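Glycosyl hydrolase family 2, TIM barrel domain protein (Parabacteroides merdae ATCC 43184, PDB 6DXU) probably hydrolyses beta-glucuronides to release glucuronic acid, acting as a family 2 glycoside hydrolase in a bacterium of the human gut. Local coordinates at residues D81-Y86 and G788-Q793; F204-L209 and K225-N230; P231-K236 and L260-Q265; T770-G775 and A813-G818. One frame throughout, in Å; residues are numbered along the deposited sequence.

Contact 1. Residues D81-Y86 and G788-Q793. With NA (sodium ion), chain N; BCN (bicine), chain L.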
loop_
_atom_site.group_PDB
_atom_site.type_symbol
_atom_site.label_atom_id
_atom_site.label_comp_id
_atom_site.label_asym_id
_atom_site.label_seq_id
_atom_site.Cartn_x
_atom_site.Cartn_y
_atom_site.Cartn_z
ATOM N N ASP D 81 -33.071 17.375 -15.802
ATOM C CA ASP D 81 -32.824 18.014 -17.086
ATOM C C ASP D 81 -32.930 16.968 -18.181
ATOM O O ASP D 81 -32.247 15.934 -18.117
ATOM C CB ASP D 81 -31.456 18.686 -17.147
ATOM C CG ASP D 81 -31.283 19.500 -18.430
ATOM O OD1 ASP D 81 -31.031 18.893 -19.491
ATOM O OD2 ASP D 81 -31.490 20.733 -18.385
ATOM N N PRO D 82 -33.769 17.185 -19.194
ATOM C CA PRO D 82 -34.053 16.109 -20.152
ATOM C C PRO D 82 -32.906 15.781 -21.098
ATOM O O PRO D 82 -32.985 14.752 -21.781
ATOM C CB PRO D 82 -35.264 16.651 -20.933
ATOM C CG PRO D 82 -35.091 18.161 -20.879
ATOM C CD PRO D 82 -34.567 18.400 -19.461
ATOM N N ASP D 83 -31.845 16.587 -21.167
ATOM C CA ASP D 83 -30.842 16.425 -22.219
ATOM C C ASP D 83 -29.478 15.953 -21.714
ATOM O O ASP D 83 -28.530 15.878 -22.504
ATOM C CB ASP D 83 -30.677 17.742 -22.979
ATOM C CG ASP D 83 -31.971 18.176 -23.664
ATOM O OD1 ASP D 83 -32.683 17.292 -24.192
ATOM O OD2 ASP D 83 -32.274 19.385 -23.662
ATOM N N VAL D 84 -29.345 15.616 -20.432
ATOM C CA VAL D 84 -28.047 15.231 -19.889
ATOM C C VAL D 84 -28.208 14.051 -18.941
ATOM O O VAL D 84 -29.246 13.893 -18.289
ATOM C CB VAL D 84 -27.361 16.403 -19.144
ATOM C CG1 VAL D 84 -27.049 17.554 -20.101
ATOM C CG2 VAL D 84 -28.218 16.882 -17.976
ATOM N N ASN D 85 -27.156 13.229 -18.868
ATOM C CA ASN D 85 -27.003 12.249 -17.795
ATOM C C ASN D 85 -26.645 12.991 -16.511
ATOM O O ASN D 85 -25.740 13.835 -16.514
ATOM C CB ASN D 85 -25.863 11.262 -18.114
ATOM C CG ASN D 85 -25.972 10.621 -19.483
ATOM O OD1 ASN D 85 -27.006 10.060 -19.827
ATOM N ND2 ASN D 85 -24.866 10.657 -20.263
ATOM N N TYR D 86 -27.320 12.671 -15.409
ATOM C CA TYR D 86 -27.014 13.361 -14.161
ATOM C C TYR D 86 -25.569 13.106 -13.735
ATOM O O TYR D 86 -24.984 12.057 -14.012
ATOM C CB TYR D 86 -27.989 12.955 -13.049
ATOM C CG TYR D 86 -27.750 11.652 -12.306
ATOM C CD1 TYR D 86 -27.888 10.414 -12.934
ATOM C CD2 TYR D 86 -27.463 11.662 -10.935
ATOM C CE1 TYR D 86 -27.685 9.206 -12.212
ATOM C CE2 TYR D 86 -27.288 10.486 -10.215
ATOM C CZ TYR D 86 -27.406 9.259 -10.850
ATOM O OH TYR D 86 -27.232 8.100 -10.110
ATOM N N GLY D 788 -43.485 22.213 -14.561
ATOM C CA GLY D 788 -42.174 22.778 -14.340
ATOM C C GLY D 788 -41.119 22.076 -15.174
ATOM O O GLY D 788 -40.030 21.778 -14.675
ATOM N N SER D 789 -41.428 21.787 -16.439
ATOM C CA SER D 789 -40.545 21.006 -17.293
ATOM C C SER D 789 -40.431 21.667 -18.661
ATOM O O SER D 789 -41.452 21.946 -19.299
ATOM C CB SER D 789 -41.055 19.563 -17.440
ATOM O OG SER D 789 -40.995 18.852 -16.202
ATOM N N ARG D 790 -39.191 21.879 -19.129
ATOM C CA ARG D 790 -39.004 22.530 -20.425
ATOM C C ARG D 790 -39.193 21.575 -21.584
ATOM O O ARG D 790 -39.315 22.031 -22.721
ATOM C CB ARG D 790 -37.623 23.190 -20.521
ATOM C CG ARG D 790 -36.436 22.237 -20.541
ATOM C CD ARG D 790 -35.136 23.026 -20.565
ATOM N NE ARG D 790 -33.968 22.146 -20.565
ATOM C CZ ARG D 790 -33.480 21.554 -21.648
ATOM N NH1 ARG D 790 -34.050 21.769 -22.832
ATOM N NH2 ARG D 790 -32.415 20.756 -21.557
ATOM N N LYS D 791 -39.193 20.269 -21.325
ATOM C CA LYS D 791 -39.651 19.259 -22.275
ATOM C C LYS D 791 -40.641 18.375 -21.534
ATOM O O LYS D 791 -40.309 17.834 -20.475
ATOM C CB LYS D 791 -38.488 18.435 -22.830
ATOM C CG LYS D 791 -37.562 19.238 -23.746
ATOM C CD LYS D 791 -36.492 18.361 -24.408
ATOM C CE LYS D 791 -35.599 19.216 -25.307
ATOM N NZ LYS D 791 -34.536 18.427 -25.953
ATOM N N VAL D 792 -41.863 18.268 -22.048
ATOM C CA VAL D 792 -42.934 17.606 -21.297
ATOM C C VAL D 792 -43.993 17.138 -22.285
ATOM O O VAL D 792 -44.292 17.829 -23.262
ATOM C CB VAL D 792 -43.523 18.549 -20.223
ATOM C CG1 VAL D 792 -44.298 19.726 -20.875
ATOM C CG2 VAL D 792 -44.423 17.777 -19.245
ATOM N N GLN D 793 -44.553 15.958 -22.035
ATOM C CA GLN D 793 -45.687 15.498 -22.827
ATOM C C GLN D 793 -46.915 16.315 -22.463
ATOM O O GLN D 793 -47.098 16.700 -21.306
ATOM C CB GLN D 793 -45.966 14.009 -22.584
ATOM C CG GLN D 793 -45.028 13.047 -23.292
ATOM C CD GLN D 793 -45.424 11.598 -23.049
ATOM O OE1 GLN D 793 -46.563 11.324 -22.683
ATOM N NE2 GLN D 793 -44.478 10.666 -23.220
HETATM NA NA NA N . -31.098 13.970 -16.548
HETATM N N1 BCN L . -45.817 6.672 -22.162
HETATM C C1 BCN L . -45.908 6.074 -23.481
HETATM C C2 BCN L . -45.867 7.181 -24.532
HETATM O O21 BCN L . -46.011 8.378 -24.174
HETATM O O22 BCN L . -45.695 6.895 -25.748
HETATM C C3 BCN L . -47.112 6.526 -21.507
HETATM C C4 BCN L . -48.118 7.559 -22.023
HETATM O O4 BCN L . -47.581 8.850 -21.908
HETATM C C5 BCN L . -44.830 5.927 -21.381
HETATM C C6 BCN L . -43.477 6.637 -21.406
HETATM O O6 BCN L . -43.680 7.985 -21.741
HETATM O O HOH W 1 -30.069 11.567 -15.543
#
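Arg790 carries its CG between its own backbone N and carbonyl carbon (chi1 67°) and then runs extended to NE, which delivers the guanidinium to Asp81 and Asp83; in Asp83, CG stands anti to the carbonyl carbon and turns the carboxylate to meet it. One nitrogen serves both acids. NH2 of Arg790 makes a 2.5 Å salt bridge to OD2 of Asp83, a length short enough to be taken with caution, from above the carboxylate plane, and another of 3.1 Å to OD1 of Asp81, on the syn side but tilted out of the carboxylate plane. Neither acid lies flat against the guanidinium, the planes being 49° apart for Asp81 and 58° for Asp83. The other oxygen of Asp83, OD1, takes NZ of Lys791 at 2.8 Å. Against the guanidinium, CG of Pro82 sits over the centre of one face and also touches CD of Lys791 at 3.8 Å. The turn steadies the Asp81 carboxylate: OD1 of Asp81 accepts the backbone N of Asp83 (3.0 Å), an Asx turn within the type I turn 81-84. Backbone O atoms of Asp81 and Val84, with Asp78 O and a water, bind a sodium ion. Two acids facing two bases would probably come close to balancing their charges, so the salt-bridge network joins, at the surface, the sugar-binding region and the C-terminal region.

Contact 2. Residues F204-L209 and K225-N230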
loop_
_atom_site.group_PDB
_atom_site.type_symbol
_atom_site.label_atom_id
_atom_site.label_comp_id
_atom_site.label_asym_id
_atom_site.label_seq_id
_atom_site.Cartn_x
_atom_site.Cartn_y
_atom_site.Cartn_z
ATOM N N PHE D 204 -21.855 12.665 25.794
ATOM C CA PHE D 204 -22.392 11.352 25.473
ATOM C C PHE D 204 -22.150 11.070 23.995
ATOM O O PHE D 204 -22.575 11.844 23.130
ATOM C CB PHE D 204 -23.884 11.285 25.797
ATOM C CG PHE D 204 -24.209 11.569 27.248
ATOM C CD1 PHE D 204 -24.797 12.770 27.624
ATOM C CD2 PHE D 204 -23.926 10.635 28.226
ATOM C CE1 PHE D 204 -25.092 13.036 28.958
ATOM C CE2 PHE D 204 -24.216 10.887 29.552
ATOM C CZ PHE D 204 -24.805 12.094 29.921
ATOM N N GLU D 205 -21.460 9.965 23.715
ATOM C CA GLU D 205 -21.260 9.505 22.347
ATOM C C GLU D 205 -22.470 8.746 21.819
ATOM O O GLU D 205 -22.827 8.880 20.643
ATOM C CB GLU D 205 -20.012 8.616 22.280
ATOM C CG GLU D 205 -19.721 8.054 20.904
ATOM C CD GLU D 205 -18.367 7.370 20.822
ATOM O OE1 GLU D 205 -17.809 7.009 21.881
ATOM O OE2 GLU D 205 -17.871 7.171 19.691
ATOM N N GLN D 206 -23.102 7.939 22.669
ATOM C CA GLN D 206 -24.294 7.177 22.319
ATOM C C GLN D 206 -25.221 7.178 23.526
ATOM O O GLN D 206 -24.753 7.077 24.664
ATOM C CB GLN D 206 -23.972 5.701 21.997
ATOM C CG GLN D 206 -22.982 5.382 20.873
ATOM C CD GLN D 206 -23.570 5.552 19.498
ATOM O OE1 GLN D 206 -24.791 5.682 19.348
ATOM N NE2 GLN D 206 -22.715 5.515 18.473
ATOM N N ILE D 207 -26.525 7.291 23.283
ATOM C CA ILE D 207 -27.546 7.076 24.311
ATOM C C ILE D 207 -28.526 6.055 23.764
ATOM O O ILE D 207 -29.208 6.324 22.767
ATOM C CB ILE D 207 -28.287 8.370 24.690
ATOM C CG1 ILE D 207 -27.303 9.398 25.252
ATOM C CG2 ILE D 207 -29.397 8.062 25.727
ATOM C CD1 ILE D 207 -27.884 10.786 25.376
ATOM N N HIS D 208 -28.612 4.898 24.406
ATOM C CA HIS D 208 -29.530 3.847 23.975
ATOM C C HIS D 208 -30.578 3.609 25.048
ATOM O O HIS D 208 -30.240 3.311 26.196
ATOM C CB HIS D 208 -28.778 2.560 23.646
ATOM C CG HIS D 208 -28.182 2.569 22.275
ATOM N ND1 HIS D 208 -26.925 2.078 21.996
ATOM C CD2 HIS D 208 -28.674 3.034 21.102
ATOM C CE1 HIS D 208 -26.670 2.234 20.707
ATOM N NE2 HIS D 208 -27.719 2.807 20.141
ATOM N N LEU D 209 -31.843 3.752 24.674
ATOM C CA LEU D 209 -32.974 3.567 25.576
ATOM C C LEU D 209 -33.651 2.258 25.193
ATOM O O LEU D 209 -34.332 2.188 24.172
ATOM C CB LEU D 209 -33.947 4.737 25.473
ATOM C CG LEU D 209 -33.293 6.109 25.631
ATOM C CD1 LEU D 209 -34.321 7.212 25.472
ATOM C CD2 LEU D 209 -32.595 6.210 26.978
ATOM N N LYS D 225 -28.705 3.135 28.657
ATOM C CA LYS D 225 -27.300 2.814 28.449
ATOM C C LYS D 225 -26.640 3.928 27.651
ATOM O O LYS D 225 -27.254 4.545 26.773
ATOM C CB LYS D 225 -27.123 1.470 27.725
ATOM C CG LYS D 225 -27.593 0.268 28.530
ATOM C CD LYS D 225 -27.614 -1.002 27.687
ATOM C CE LYS D 225 -28.060 -2.210 28.511
ATOM N NZ LYS D 225 -28.231 -3.417 27.654
ATOM N N THR D 226 -25.380 4.190 27.961
ATOM C CA THR D 226 -24.691 5.282 27.302
ATOM C C THR D 226 -23.231 4.916 27.091
ATOM O O THR D 226 -22.683 4.042 27.765
ATOM C CB THR D 226 -24.813 6.579 28.107
ATOM O OG1 THR D 226 -24.343 7.672 27.310
ATOM C CG2 THR D 226 -24.002 6.500 29.381
ATOM N N SER D 227 -22.634 5.565 26.097
ATOM C CA SER D 227 -21.194 5.559 25.868
ATOM C C SER D 227 -20.697 6.988 26.018
ATOM O O SER D 227 -21.251 7.901 25.399
ATOM C CB SER D 227 -20.853 5.031 24.469
ATOM O OG SER D 227 -21.258 3.680 24.322
ATOM N N PHE D 228 -19.682 7.189 26.846
ATOM C CA PHE D 228 -19.161 8.531 27.072
ATOM C C PHE D 228 -18.114 8.902 26.038
ATOM O O PHE D 228 -17.351 8.056 25.567
ATOM C CB PHE D 228 -18.543 8.648 28.465
ATOM C CG PHE D 228 -19.563 8.710 29.559
ATOM C CD1 PHE D 228 -20.113 9.924 29.938
ATOM C CD2 PHE D 228 -19.983 7.548 30.195
ATOM C CE1 PHE D 228 -21.062 9.983 30.934
ATOM C CE2 PHE D 228 -20.928 7.603 31.198
ATOM C CZ PHE D 228 -21.471 8.824 31.562
ATOM N N TYR D 229 -18.073 10.189 25.705
ATOM C CA TYR D 229 -16.986 10.767 24.930
ATOM C C TYR D 229 -16.163 11.603 25.899
ATOM O O TYR D 229 -16.661 12.583 26.458
ATOM C CB TYR D 229 -17.514 11.596 23.759
ATOM C CG TYR D 229 -16.413 12.009 22.812
ATOM C CD1 TYR D 229 -15.543 11.061 22.277
ATOM C CD2 TYR D 229 -16.236 13.336 22.455
ATOM C CE1 TYR D 229 -14.519 11.432 21.406
ATOM C CE2 TYR D 229 -15.227 13.716 21.580
ATOM C CZ TYR D 229 -14.368 12.760 21.062
ATOM O OH TYR D 229 -13.353 13.133 20.200
ATOM N N ASN D 230 -14.927 11.181 26.141
ATOM C CA ASN D 230 -14.124 11.727 27.229
ATOM C C ASN D 230 -12.653 11.769 26.808
ATOM O O ASN D 230 -11.803 11.088 27.404
ATOM C CB ASN D 230 -14.338 10.879 28.491
ATOM C CG ASN D 230 -13.601 11.409 29.707
ATOM O OD1 ASN D 230 -13.014 12.495 29.690
ATOM N ND2 ASN D 230 -13.630 10.626 30.787
HETATM O O HOH W 2 -16.933 5.775 23.966
#
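Phe204 and Phe228 run alongside each other in the same direction, with CE2 of Phe204 3.6 Å from CE1 of Phe228 and the ring planes inclined at 38°. The Phe204 ring also crowds Thr226, whose OG1 comes within 3.1 Å of its CD2. Next, Glu205 breaks the regular pairing: its N and that of Gln206 both bond to Ser227 O, at 2.7 Å for Glu205 and a longer 3.3 Å for Gln206. The extended Glu205 side chain reaches toward Phe228, and a water joins OE1 of Glu205 to Phe228 O. The carbonyl O of Gln206 in turn accepts from two donors, Ser227 N at 3.0 Å and the hydroxyl OG1 of Thr226 at 2.7 Å. That hydroxyl gets there because it stands opposite Thr226 N (chi1 -169°), turned onto the neighbouring strand. At Ile207 the pairing with Thr226 is of the non-hydrogen-bonded kind, and the two side chains run together on the face that packs against strands 286-294 and 297-305. His208 then closes a hydrogen-bonded pair with Lys225, its N 2.8 Å from Lys225 O, while its NE2 is bonded to Val414 O. Two residues facing one across antiparallel strands make a classic beta bulge, here set in the hairpin of strands 203-213 and 219-229, part of the immunoglobulin-like beta sandwich known from family 2 glycoside hydrolases.

Contact 3. Residues P231-K236 and L260-Q265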
loop_
_atom_site.group_PDB
_atom_site.type_symbol
_atom_site.label_atom_id
_atom_site.label_comp_id
_atom_site.label_asym_id
_atom_site.label_seq_id
_atom_site.Cartn_x
_atom_site.Cartn_y
_atom_site.Cartn_z
ATOM N N PRO D 231 -12.313 12.570 25.793
ATOM C CA PRO D 231 -10.924 12.586 25.301
ATOM C C PRO D 231 -9.923 13.146 26.302
ATOM O O PRO D 231 -8.728 12.865 26.162
ATOM C CB PRO D 231 -11.000 13.457 24.031
ATOM C CG PRO D 231 -12.229 14.302 24.213
ATOM C CD PRO D 231 -13.198 13.464 25.015
ATOM N N GLU D 232 -10.356 13.935 27.288
ATOM C CA GLU D 232 -9.450 14.462 28.302
ATOM C C GLU D 232 -9.253 13.527 29.478
ATOM O O GLU D 232 -8.497 13.871 30.389
ATOM C CB GLU D 232 -9.932 15.812 28.843
ATOM C CG GLU D 232 -9.947 16.925 27.827
ATOM C CD GLU D 232 -8.559 17.334 27.357
ATOM O OE1 GLU D 232 -7.556 17.077 28.073
ATOM O OE2 GLU D 232 -8.477 17.929 26.263
ATOM N N ASP D 233 -9.915 12.372 29.491
ATOM C CA ASP D 233 -9.710 11.363 30.537
ATOM C C ASP D 233 -10.078 11.897 31.927
ATOM O O ASP D 233 -9.411 11.607 32.925
ATOM C CB ASP D 233 -8.264 10.845 30.495
ATOM C CG ASP D 233 -8.016 9.707 31.457
ATOM O OD1 ASP D 233 -6.972 9.739 32.153
ATOM O OD2 ASP D 233 -8.883 8.804 31.547
ATOM N N ILE D 234 -11.182 12.656 32.000
ATOM C CA ILE D 234 -11.754 13.038 33.291
ATOM C C ILE D 234 -12.134 11.777 34.059
ATOM O O ILE D 234 -12.782 10.876 33.513
ATOM C CB ILE D 234 -12.973 13.960 33.074
ATOM C CG1 ILE D 234 -12.594 15.211 32.258
ATOM C CG2 ILE D 234 -13.611 14.349 34.414
ATOM C CD1 ILE D 234 -11.403 15.966 32.788
ATOM N N ARG D 235 -11.743 11.702 35.337
ATOM C CA ARG D 235 -11.885 10.443 36.070
ATOM C C ARG D 235 -13.247 10.250 36.721
ATOM O O ARG D 235 -13.663 9.101 36.931
ATOM C CB ARG D 235 -10.796 10.312 37.142
ATOM C CG ARG D 235 -9.374 10.476 36.613
ATOM C CD ARG D 235 -8.975 9.385 35.633
ATOM N NE ARG D 235 -7.585 9.543 35.179
ATOM C CZ ARG D 235 -6.528 9.110 35.859
ATOM N NH1 ARG D 235 -6.690 8.483 37.025
ATOM N NH2 ARG D 235 -5.304 9.301 35.376
ATOM N N LYS D 236 -13.944 11.329 37.066
ATOM C CA LYS D 236 -15.202 11.227 37.786
ATOM C C LYS D 236 -16.175 12.290 37.301
ATOM O O LYS D 236 -15.778 13.388 36.906
ATOM C CB LYS D 236 -14.989 11.374 39.298
ATOM C CG LYS D 236 -14.243 10.201 39.896
ATOM C CD LYS D 236 -14.268 10.226 41.407
ATOM C CE LYS D 236 -13.686 8.939 41.969
ATOM N NZ LYS D 236 -14.737 7.885 42.003
ATOM N N LEU D 260 -17.473 6.782 36.739
ATOM C CA LEU D 260 -16.395 6.903 35.756
ATOM C C LEU D 260 -17.005 7.210 34.393
ATOM O O LEU D 260 -17.643 6.341 33.790
ATOM C CB LEU D 260 -15.561 5.621 35.705
ATOM C CG LEU D 260 -14.591 5.425 34.534
ATOM C CD1 LEU D 260 -13.540 6.510 34.527
ATOM C CD2 LEU D 260 -13.946 4.053 34.655
ATOM N N PRO D 261 -16.853 8.431 33.882
ATOM C CA PRO D 261 -17.501 8.801 32.612
ATOM C C PRO D 261 -16.630 8.434 31.410
ATOM O O PRO D 261 -16.163 9.302 30.654
ATOM C CB PRO D 261 -17.672 10.315 32.768
ATOM C CG PRO D 261 -16.420 10.715 33.525
ATOM C CD PRO D 261 -16.104 9.561 34.460
ATOM N N LEU D 262 -16.406 7.129 31.231
ATOM C CA LEU D 262 -15.476 6.622 30.224
ATOM C C LEU D 262 -16.059 5.351 29.621
ATOM O O LEU D 262 -16.414 4.426 30.356
ATOM C CB LEU D 262 -14.106 6.333 30.854
ATOM C CG LEU D 262 -12.918 6.025 29.927
ATOM C CD1 LEU D 262 -12.525 7.263 29.130
ATOM C CD2 LEU D 262 -11.759 5.523 30.761
ATOM N N GLY D 263 -16.146 5.289 28.291
ATOM C CA GLY D 263 -16.686 4.075 27.694
ATOM C C GLY D 263 -18.161 3.854 28.016
ATOM O O GLY D 263 -18.935 4.798 28.204
ATOM N N ASP D 264 -18.548 2.579 28.116
ATOM C CA ASP D 264 -19.947 2.211 28.314
ATOM C C ASP D 264 -20.334 2.243 29.785
ATOM O O ASP D 264 -19.558 1.837 30.647
ATOM C CB ASP D 264 -20.236 0.795 27.815
ATOM C CG ASP D 264 -19.962 0.606 26.351
ATOM O OD1 ASP D 264 -19.867 1.603 25.614
ATOM O OD2 ASP D 264 -19.896 -0.574 25.944
ATOM N N GLN D 265 -21.537 2.753 30.070
ATOM C CA GLN D 265 -22.089 2.686 31.419
ATOM C C GLN D 265 -23.588 2.464 31.335
ATOM O O GLN D 265 -24.273 3.117 30.539
ATOM C CB GLN D 265 -21.807 3.949 32.244
ATOM C CG GLN D 265 -20.327 4.246 32.499
ATOM C CD GLN D 265 -19.689 3.312 33.522
ATOM O OE1 GLN D 265 -20.306 2.349 33.981
ATOM N NE2 GLN D 265 -18.426 3.579 33.854
#
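Arg235, whose backbone O is touched by Leu260 and Pro261, sets its guanidinium edge-on to Asp233 O, which lies in the guanidinium plane. NE of the same arginine forms a 3.1 Å salt bridge to OD1 of Asp233, coming in from above the carboxylate rather than within its plane. That carboxylate has further partners on the third subunit, a copy of this protein, where Ser443 and Arg446 hold it. On the other segment the flat amide of Gln265 places NE2 2.9 Å from Leu260 O, in the carbonyl plane and on a lone pair, although the acceptor is tilted 27° from the amide's own plane. Across the two segments themselves the contact is packing without hydrogen bonds. Pro261, the centre of an inverse gamma turn, presses CG to 3.6 Å from Ile234 O and CD to 3.5 Å from Arg235 O. Leu260 turns its CG away from its own N (chi1 167°), and this brings CD1 3.5 Å from Arg235 O. With an alanine here, the CG and CD of the ring would be gone, and Ile234 O would probably lose its packing partner and Arg235 O one of its two, with the turn freer to shift. Asn230 ties the two loops together through ND2, bonded to both Pro261 O and Ile234 O. Residues 231-236 lead from strand 219-229 into strand 237-244, and residues 260-262 lead from strand 250-259 into strand 263-273: both are crossings between the two sheets of the sandwich, pressed against helix 442-459 of the third subunit.

Contact 4. Residues T770-G775 and A813-G818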
loop_
_atom_site.group_PDB
_atom_site.type_symbol
_atom_site.label_atom_id
_atom_site.label_comp_id
_atom_site.label_asym_id
_atom_site.label_seq_id
_atom_site.Cartn_x
_atom_site.Cartn_y
_atom_site.Cartn_z
ATOM N N THR D 770 -41.808 21.489 -26.188
ATOM C CA THR D 770 -40.528 22.038 -25.750
ATOM C C THR D 770 -40.632 23.552 -25.587
ATOM O O THR D 770 -41.074 24.249 -26.507
ATOM C CB THR D 770 -39.437 21.689 -26.768
ATOM O OG1 THR D 770 -39.290 20.268 -26.832
ATOM C CG2 THR D 770 -38.086 22.325 -26.380
ATOM N N PHE D 771 -40.225 24.061 -24.427
ATOM C CA PHE D 771 -40.178 25.493 -24.159
ATOM C C PHE D 771 -38.749 26.017 -24.269
ATOM O O PHE D 771 -37.815 25.367 -23.799
ATOM C CB PHE D 771 -40.701 25.785 -22.758
ATOM C CG PHE D 771 -42.152 25.461 -22.565
ATOM C CD1 PHE D 771 -43.129 26.392 -22.890
ATOM C CD2 PHE D 771 -42.538 24.226 -22.062
ATOM C CE1 PHE D 771 -44.468 26.114 -22.697
ATOM C CE2 PHE D 771 -43.875 23.932 -21.873
ATOM C CZ PHE D 771 -44.844 24.877 -22.194
ATOM N N GLU D 772 -38.587 27.205 -24.872
ATOM C CA GLU D 772 -37.309 27.918 -24.884
ATOM C C GLU D 772 -37.571 29.391 -24.610
ATOM O O GLU D 772 -38.671 29.893 -24.855
ATOM C CB GLU D 772 -36.559 27.776 -26.220
ATOM C CG GLU D 772 -36.159 26.359 -26.582
ATOM C CD GLU D 772 -35.351 26.272 -27.871
ATOM O OE1 GLU D 772 -35.140 27.311 -28.551
ATOM O OE2 GLU D 772 -34.930 25.146 -28.207
ATOM N N ILE D 773 -36.558 30.098 -24.107
ATOM C CA ILE D 773 -36.721 31.520 -23.810
ATOM C C ILE D 773 -35.457 32.271 -24.200
ATOM O O ILE D 773 -34.350 31.743 -24.090
ATOM C CB ILE D 773 -37.076 31.759 -22.325
ATOM C CG1 ILE D 773 -37.493 33.209 -22.086
ATOM C CG2 ILE D 773 -35.924 31.400 -21.397
ATOM C CD1 ILE D 773 -38.186 33.431 -20.738
ATOM N N ALA D 774 -35.633 33.496 -24.692
ATOM C CA ALA D 774 -34.525 34.398 -24.986
ATOM C C ALA D 774 -34.880 35.779 -24.458
ATOM O O ALA D 774 -36.014 36.237 -24.641
ATOM C CB ALA D 774 -34.227 34.451 -26.490
ATOM N N GLY D 775 -33.941 36.419 -23.759
ATOM C CA GLY D 775 -34.186 37.728 -23.193
ATOM C C GLY D 775 -33.929 37.756 -21.694
ATOM O O GLY D 775 -33.102 37.001 -21.169
ATOM N N ALA D 813 -40.407 30.668 -26.986
ATOM C CA ALA D 813 -40.709 29.846 -28.140
ATOM C C ALA D 813 -41.229 28.499 -27.665
ATOM O O ALA D 813 -40.772 27.970 -26.644
ATOM C CB ALA D 813 -39.483 29.641 -29.020
ATOM N N VAL D 814 -42.172 27.947 -28.416
ATOM C CA VAL D 814 -42.799 26.671 -28.098
ATOM C C VAL D 814 -42.663 25.781 -29.315
ATOM O O VAL D 814 -43.150 26.129 -30.398
ATOM C CB VAL D 814 -44.277 26.843 -27.720
ATOM C CG1 VAL D 814 -44.931 25.492 -27.538
ATOM C CG2 VAL D 814 -44.390 27.683 -26.472
ATOM N N LYS D 815 -42.000 24.643 -29.148
ATOM C CA LYS D 815 -41.702 23.743 -30.249
ATOM C C LYS D 815 -42.396 22.405 -30.042
ATOM O O LYS D 815 -42.624 21.976 -28.910
ATOM C CB LYS D 815 -40.193 23.523 -30.405
ATOM C CG LYS D 815 -39.408 24.802 -30.656
ATOM C CD LYS D 815 -38.065 24.501 -31.329
ATOM C CE LYS D 815 -36.984 24.262 -30.315
ATOM N NZ LYS D 815 -35.606 24.361 -30.901
ATOM N N SER D 816 -42.752 21.763 -31.153
ATOM C CA SER D 816 -43.336 20.429 -31.141
ATOM C C SER D 816 -43.082 19.806 -32.506
ATOM O O SER D 816 -43.263 20.470 -33.528
ATOM C CB SER D 816 -44.836 20.482 -30.830
ATOM O OG SER D 816 -45.344 19.198 -30.532
ATOM N N GLU D 817 -42.662 18.538 -32.512
ATOM C CA GLU D 817 -42.121 17.922 -33.719
ATOM C C GLU D 817 -43.149 17.936 -34.840
ATOM O O GLU D 817 -44.303 17.538 -34.650
ATOM C CB GLU D 817 -41.662 16.489 -33.438
ATOM N N GLY D 818 -42.730 18.433 -36.001
ATOM C CA GLY D 818 -43.592 18.499 -37.161
ATOM C C GLY D 818 -44.591 19.633 -37.155
ATOM O O GLY D 818 -45.324 19.791 -38.139
HETATM O O HOH W 3 -40.955 19.021 -28.674
#
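Glu772 and Lys815 meet across their strands in a salt bridge, NZ of the lysine 2.9 Å from OE2 of the glutamate. The nitrogen comes from above the carboxylate, 46° out of its plane, and it gets there because the lysine chain bends at its third torsion (chi3 -90°) while the glutamate stays extended. On the same face CB of Thr770 packs 4.1 Å from CB of Lys815. On the reverse face Phe771 and Val814 lie alongside each other, CD1 of the ring 4.0 Å from CG2 of the valine. Between the two faces runs a regular antiparallel ladder: Thr770 with Lys815 and Glu772 with Ala813 are hydrogen-bonded pairs, each joined by two backbone bonds, for example Lys815 N to Thr770 O at 2.8 Å, and Phe771 with Val814 is the non-hydrogen-bonded pair between them. These are the two central strands, 768-775 and 810-815, of a four-stranded sheet that stacks on a second sheet as a beta sandwich, with Phe771 and Val814 pointing into the interior toward Val752. The face bearing the salt bridge instead meets the second subunit, another copy of this protein. There OE1 of Glu772 accepts from Gly775 N of that subunit, and NZ of Lys815 bonds to its Gly775 O. Were Glu772 an alanine, the Lys815 ammonium would probably lose its salt-bridge partner in this chain and Gly775 N of the second subunit its acceptor. The exchange is reciprocal, since Gly775 of this chain binds Glu772 and Lys815 of the second subunit, and Ala774 packs on Ala774 between the copies.

How the contacts relate
Contacts 1 and 4 share one sheet: strand 791-793 lies beside strand 768-775, Arg790 O is 2.8 Å from Phe771 N, and the segments alternate along the chain. Contacts 2 and 3 are likewise neighbours, through strands 219-229 and 263-273, but the two pairs stand on opposite sides of the chain's centre. Contact 1 is a surface contact between distant regions, built from charge. Contacts 2, 3 and 4 are partly buried; 2 and 4 are backbone ladders with largely apolar side chains on the inward face, the first bulged and the second regular. Contact 3 relies on packing; like contact 4 it also faces another subunit, as contact 1 does through Asn85, but contact 2 does not.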